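Local coordinates for separin (Saccharomyces cerevisiae, PDB 5U1T), which acts as a caspase-like cysteine protease that cleaves the MCD1/SCC1 subunit of cohesin at the onset of anaphase, and is held inactive by securin for most of the cell cycle, at residues 1405-1410 against 1462-1467; 1428-1433 against 1445-1450. All blocks are in the same frame, centred on the assembly; numbering follows the deposited sequence.

Interaction 1 (1405-1410 against 1462-1467)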
# COMPACT_ATOMS: atom_id res chain seq x y z
N GLN A 1405 -37.04 -14.55 -42.19
CA GLN A 1405 -38.22 -13.78 -42.49
C GLN A 1405 -38.39 -12.70 -41.45
O GLN A 1405 -38.51 -12.98 -40.28
CB GLN A 1405 -39.46 -14.66 -42.51
CG GLN A 1405 -39.22 -16.07 -43.00
CD GLN A 1405 -40.21 -16.49 -44.06
OE1 GLN A 1405 -40.30 -15.88 -45.12
NE2 GLN A 1405 -40.94 -17.55 -43.79
N VAL A 1406 -38.46 -11.47 -41.92
CA VAL A 1406 -38.62 -10.31 -41.09
C VAL A 1406 -39.75 -9.51 -41.67
O VAL A 1406 -39.68 -9.12 -42.81
CB VAL A 1406 -37.41 -9.40 -41.24
CG1 VAL A 1406 -37.35 -8.39 -40.13
CG2 VAL A 1406 -36.15 -10.22 -41.30
N THR A 1407 -40.78 -9.23 -40.88
CA THR A 1407 -41.94 -8.47 -41.33
C THR A 1407 -41.68 -6.98 -41.26
O THR A 1407 -41.04 -6.47 -40.33
CB THR A 1407 -43.21 -8.77 -40.52
OG1 THR A 1407 -42.95 -8.61 -39.11
CG2 THR A 1407 -43.73 -10.18 -40.82
N ILE A 1408 -42.23 -6.28 -42.23
CA ILE A 1408 -41.85 -4.93 -42.53
C ILE A 1408 -43.12 -4.08 -42.52
O ILE A 1408 -43.12 -2.91 -42.88
CB ILE A 1408 -41.13 -4.92 -43.88
CG1 ILE A 1408 -40.55 -3.56 -44.24
CG2 ILE A 1408 -42.05 -5.47 -44.98
CD1 ILE A 1408 -40.09 -3.51 -45.70
N GLU A 1409 -44.22 -4.68 -42.06
CA GLU A 1409 -45.52 -4.05 -42.17
C GLU A 1409 -45.85 -3.13 -41.00
O GLU A 1409 -46.89 -2.47 -41.03
CB GLU A 1409 -46.62 -5.11 -42.31
CG GLU A 1409 -46.56 -5.89 -43.62
CD GLU A 1409 -47.62 -7.00 -43.71
OE1 GLU A 1409 -48.28 -7.28 -42.67
OE2 GLU A 1409 -47.79 -7.59 -44.81
N ASP A 1410 -44.98 -3.10 -39.99
CA ASP A 1410 -45.10 -2.15 -38.87
C ASP A 1410 -43.91 -2.18 -37.91
O ASP A 1410 -43.03 -3.04 -37.99
CB ASP A 1410 -46.38 -2.41 -38.07
CG ASP A 1410 -46.58 -3.88 -37.74
OD1 ASP A 1410 -45.60 -4.55 -37.34
OD2 ASP A 1410 -47.73 -4.36 -37.88
N ASN A 1462 -37.33 -2.76 -29.71
CA ASN A 1462 -38.77 -2.77 -30.01
C ASN A 1462 -39.10 -2.48 -31.47
O ASN A 1462 -40.15 -1.90 -31.77
CB ASN A 1462 -39.51 -1.76 -29.12
CG ASN A 1462 -39.56 -2.20 -27.67
OD1 ASN A 1462 -38.81 -1.71 -26.83
ND2 ASN A 1462 -40.45 -3.13 -27.37
N SER A 1463 -38.21 -2.88 -32.37
CA SER A 1463 -38.42 -2.69 -33.81
C SER A 1463 -38.28 -4.00 -34.58
O SER A 1463 -37.47 -4.86 -34.22
CB SER A 1463 -37.44 -1.67 -34.37
OG SER A 1463 -37.42 -0.49 -33.59
N ASN A 1464 -39.06 -4.14 -35.65
CA ASN A 1464 -38.85 -5.21 -36.61
C ASN A 1464 -37.67 -4.88 -37.51
O ASN A 1464 -37.03 -5.76 -38.08
CB ASN A 1464 -40.10 -5.44 -37.45
CG ASN A 1464 -41.25 -5.99 -36.65
OD1 ASN A 1464 -42.38 -5.50 -36.74
ND2 ASN A 1464 -40.97 -7.00 -35.83
N LEU A 1465 -37.39 -3.59 -37.62
CA LEU A 1465 -36.26 -3.11 -38.40
C LEU A 1465 -35.71 -1.82 -37.82
O LEU A 1465 -36.46 -0.90 -37.50
CB LEU A 1465 -36.67 -2.89 -39.85
CG LEU A 1465 -35.59 -2.20 -40.68
CD1 LEU A 1465 -34.36 -3.08 -40.76
CD2 LEU A 1465 -36.11 -1.88 -42.06
N PHE A 1466 -34.39 -1.76 -37.68
CA PHE A 1466 -33.73 -0.52 -37.29
C PHE A 1466 -32.82 -0.01 -38.39
O PHE A 1466 -31.91 -0.72 -38.81
CB PHE A 1466 -32.93 -0.74 -36.01
CG PHE A 1466 -32.15 0.46 -35.60
CD1 PHE A 1466 -32.75 1.49 -34.91
CD2 PHE A 1466 -30.81 0.58 -35.93
CE1 PHE A 1466 -32.04 2.60 -34.54
CE2 PHE A 1466 -30.09 1.69 -35.56
CZ PHE A 1466 -30.70 2.70 -34.86
N VAL A 1467 -33.05 1.20 -38.89
CA VAL A 1467 -32.14 1.76 -39.88
C VAL A 1467 -31.63 3.14 -39.45
O VAL A 1467 -32.38 3.94 -38.90
CB VAL A 1467 -32.79 1.83 -41.29
CG1 VAL A 1467 -34.11 1.08 -41.30
CG2 VAL A 1467 -32.94 3.25 -41.79
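The carbonyl oxygens of T1407 and D1410 converge on the side chain of N1464, each lying 3.7 Å from its CG. T1407 O sits closest to the stem of that side chain, 3.2 Å from N1464 CB, while D1410 O is beside the amide end. The carboxylate of D1410 also comes up to this end, and its plane is turned 36° from that of the amide, so the two flat groups are neither stacked nor coplanar. On the T1407 side, OG1 stands 4.0 Å from N1464 CG. N1464 reaches this spot because its CG is set opposite its own carbonyl carbon (chi1 -67°), which carries the amide across to the bend of 1407-1410. The other point of touch is apolar against polar: V1406 CG1, swung opposite the backbone N (chi1 -164°), rests 3.3 Å from the carbonyl oxygen of N1464. The arrangement is thus a single asparagine lodged against a turning loop, with two main-chain oxygens, a hydroxyl and a carboxylate about it, at a partly buried spot. Backbone bonds hold both sides in place. V1406 pairs with K1593 in the small parallel sheet formed by strands 1404-1406 and 1592-1594, N1464 bonds to N1411 and L1465 to S1413, and the hydroxyls of S1463 and S1413 are hydrogen-bonded to each other. The contact therefore lies where the chain leaves strand 1404-1406 to enter strand 1412-1416, against the start of the neighbouring parallel strand 1465-1469, just after helix 1453-1461.

Interaction 2 (1428-1433 against 1445-1450); sequences KFKGMF and LVMNEK
M1447 lays its terminal methyl against the aliphatic stem of K1430, and this is the closest approach between the two segments. The methyl CE of M1447 is 3.7 Å from CE of K1430 and 4.0 Å from its CG, so it follows much of the lysine chain and does not merely touch its end. The sulfur SD lies 4.1 Å from K1430 CG. The two chains cross at about a right angle. M1447 runs out extended from the strand and then bends at its last torsion (chi3 85°), which turns the methyl along the outer part of the lysine chain. One turn further along the helix, F1433 adds the second touch: CD2 of its ring approaches CD1 of L1445 at 4.3 Å, the methyl meeting the ring obliquely. L1445 and M1447 are two residues apart on the strand and both direct their side chains to the helix, with V1446 between them pointing elsewhere. Around this first shell, the F1433 ring also packs on M1414, L1416 and F1550, while M1447 touches L1416 and E1426. Strand 1444-1447 is held alongside 1412-1416 by backbone bonds of V1446 to M1414 and L1416. The contact closes the beta-alpha-beta unit made by strand 1412-1416, helix 1423-1436 and strand 1444-1447, joining the helix to the second strand. The ammonium of K1430 makes a salt bridge with E1426, one turn earlier on the same helix. Its charge is probably balanced within the helix, and what the lysine offers the strand is mainly its hydrocarbon stem, though the methyl also reaches NZ (M1447 CE to K1430 NZ, 3.9 Å): the contact is held by van der Waals packing, with largely apolar groups on both sides and no polar bond between the segments.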
# COMPACT_ATOMS: atom_id res chain seq x y z
N LYS A 1428 -32.50 13.20 -49.92
CA LYS A 1428 -32.81 11.99 -50.67
C LYS A 1428 -33.80 11.08 -49.97
O LYS A 1428 -34.70 10.54 -50.61
CB LYS A 1428 -31.53 11.19 -50.98
CG LYS A 1428 -30.59 11.90 -51.93
CD LYS A 1428 -29.34 11.10 -52.19
CE LYS A 1428 -28.42 11.83 -53.16
NZ LYS A 1428 -27.17 11.07 -53.41
N PHE A 1429 -33.65 10.91 -48.67
CA PHE A 1429 -34.43 9.89 -47.97
C PHE A 1429 -35.62 10.43 -47.19
O PHE A 1429 -36.47 9.66 -46.75
CB PHE A 1429 -33.51 9.10 -47.04
CG PHE A 1429 -32.53 8.24 -47.77
CD1 PHE A 1429 -32.91 7.00 -48.26
CD2 PHE A 1429 -31.24 8.69 -48.00
CE1 PHE A 1429 -32.01 6.21 -48.95
CE2 PHE A 1429 -30.33 7.89 -48.69
CZ PHE A 1429 -30.72 6.65 -49.17
N LYS A 1430 -35.67 11.76 -47.04
CA LYS A 1430 -36.78 12.45 -46.37
C LYS A 1430 -38.10 11.86 -46.83
O LYS A 1430 -38.94 11.49 -46.01
CB LYS A 1430 -36.72 13.96 -46.65
CG LYS A 1430 -37.61 14.82 -45.79
CD LYS A 1430 -37.31 16.32 -45.93
CE LYS A 1430 -35.88 16.67 -45.49
NZ LYS A 1430 -35.76 18.07 -44.97
N GLY A 1431 -38.24 11.74 -48.14
CA GLY A 1431 -39.44 11.23 -48.78
C GLY A 1431 -39.95 9.89 -48.30
O GLY A 1431 -41.00 9.83 -47.66
N MET A 1432 -39.22 8.81 -48.60
CA MET A 1432 -39.66 7.45 -48.27
C MET A 1432 -39.83 7.20 -46.76
O MET A 1432 -40.77 6.52 -46.34
CB MET A 1432 -38.69 6.42 -48.86
CG MET A 1432 -38.86 5.02 -48.30
SD MET A 1432 -37.54 3.90 -48.80
CE MET A 1432 -38.06 3.52 -50.47
N PHE A 1433 -38.93 7.75 -45.95
CA PHE A 1433 -38.97 7.49 -44.51
C PHE A 1433 -40.22 8.08 -43.87
O PHE A 1433 -40.92 7.40 -43.12
CB PHE A 1433 -37.71 8.03 -43.81
CG PHE A 1433 -36.49 7.15 -43.98
CD1 PHE A 1433 -36.53 6.03 -44.81
CD2 PHE A 1433 -35.32 7.44 -43.30
CE1 PHE A 1433 -35.41 5.21 -44.96
CE2 PHE A 1433 -34.19 6.63 -43.46
CZ PHE A 1433 -34.24 5.51 -44.28
N LEU A 1445 -39.45 7.95 -36.51
CA LEU A 1445 -38.40 8.56 -37.31
C LEU A 1445 -37.76 9.68 -36.53
O LEU A 1445 -38.45 10.50 -35.95
CB LEU A 1445 -38.96 9.11 -38.62
CG LEU A 1445 -38.12 10.16 -39.35
CD1 LEU A 1445 -36.82 9.56 -39.85
CD2 LEU A 1445 -38.92 10.70 -40.50
N VAL A 1446 -36.43 9.73 -36.50
CA VAL A 1446 -35.74 10.87 -35.91
C VAL A 1446 -34.88 11.54 -36.97
O VAL A 1446 -34.03 10.88 -37.57
CB VAL A 1446 -34.88 10.45 -34.72
CG1 VAL A 1446 -33.99 11.59 -34.29
CG2 VAL A 1446 -35.77 9.96 -33.59
N MET A 1447 -35.09 12.83 -37.21
CA MET A 1447 -34.45 13.49 -38.35
C MET A 1447 -33.95 14.92 -38.08
O MET A 1447 -34.66 15.75 -37.51
CB MET A 1447 -35.42 13.51 -39.53
CG MET A 1447 -34.76 13.84 -40.84
SD MET A 1447 -35.93 13.93 -42.18
CE MET A 1447 -36.50 15.62 -42.03
N ASN A 1448 -32.71 15.18 -38.52
CA ASN A 1448 -32.01 16.44 -38.26
C ASN A 1448 -32.01 16.74 -36.77
O ASN A 1448 -31.91 17.89 -36.36
CB ASN A 1448 -32.62 17.60 -39.05
CG ASN A 1448 -31.76 18.85 -39.01
OD1 ASN A 1448 -30.60 18.81 -38.57
ND2 ASN A 1448 -32.32 19.96 -39.47
N GLU A 1449 -32.09 15.68 -35.98
CA GLU A 1449 -32.34 15.79 -34.56
C GLU A 1449 -31.50 14.76 -33.80
O GLU A 1449 -31.59 13.57 -34.09
CB GLU A 1449 -33.83 15.59 -34.29
CG GLU A 1449 -34.27 15.77 -32.84
CD GLU A 1449 -35.76 15.50 -32.65
OE1 GLU A 1449 -36.34 14.74 -33.47
OE2 GLU A 1449 -36.36 16.06 -31.69
N LYS A 1450 -30.68 15.22 -32.86
CA LYS A 1450 -29.91 14.31 -32.02
C LYS A 1450 -30.84 13.41 -31.20
O LYS A 1450 -31.62 13.91 -30.39
CB LYS A 1450 -28.98 15.07 -31.08
CG LYS A 1450 -27.88 15.83 -31.79
CD LYS A 1450 -26.95 16.49 -30.79
CE LYS A 1450 -25.76 17.12 -31.50
NZ LYS A 1450 -26.19 18.09 -32.55

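Overall arrangement
Along the chain, the two segments of interaction 2 fall between those of interaction 1: 1405-1410, 1428-1433, 1445-1450, then 1462-1467. The centres are about 17 Å apart, and the contacts meet where V1467 CG2 packs 3.6 Å from F1433 CZ. Both reach the six-stranded mixed sheet, in which strand 1412-1416 runs between 1444-1447 and 1465-1469. Interaction 2 places a helix against the outermost strand 1444-1447, whereas interaction 1 brings the lead-in to strand 1412-1416 up to the start of 1465-1469. F1550 packs on residues of both. Together they tie up the first half of this sheet in the caspase-like protease domain, away from C1497, the probable catalytic cysteine.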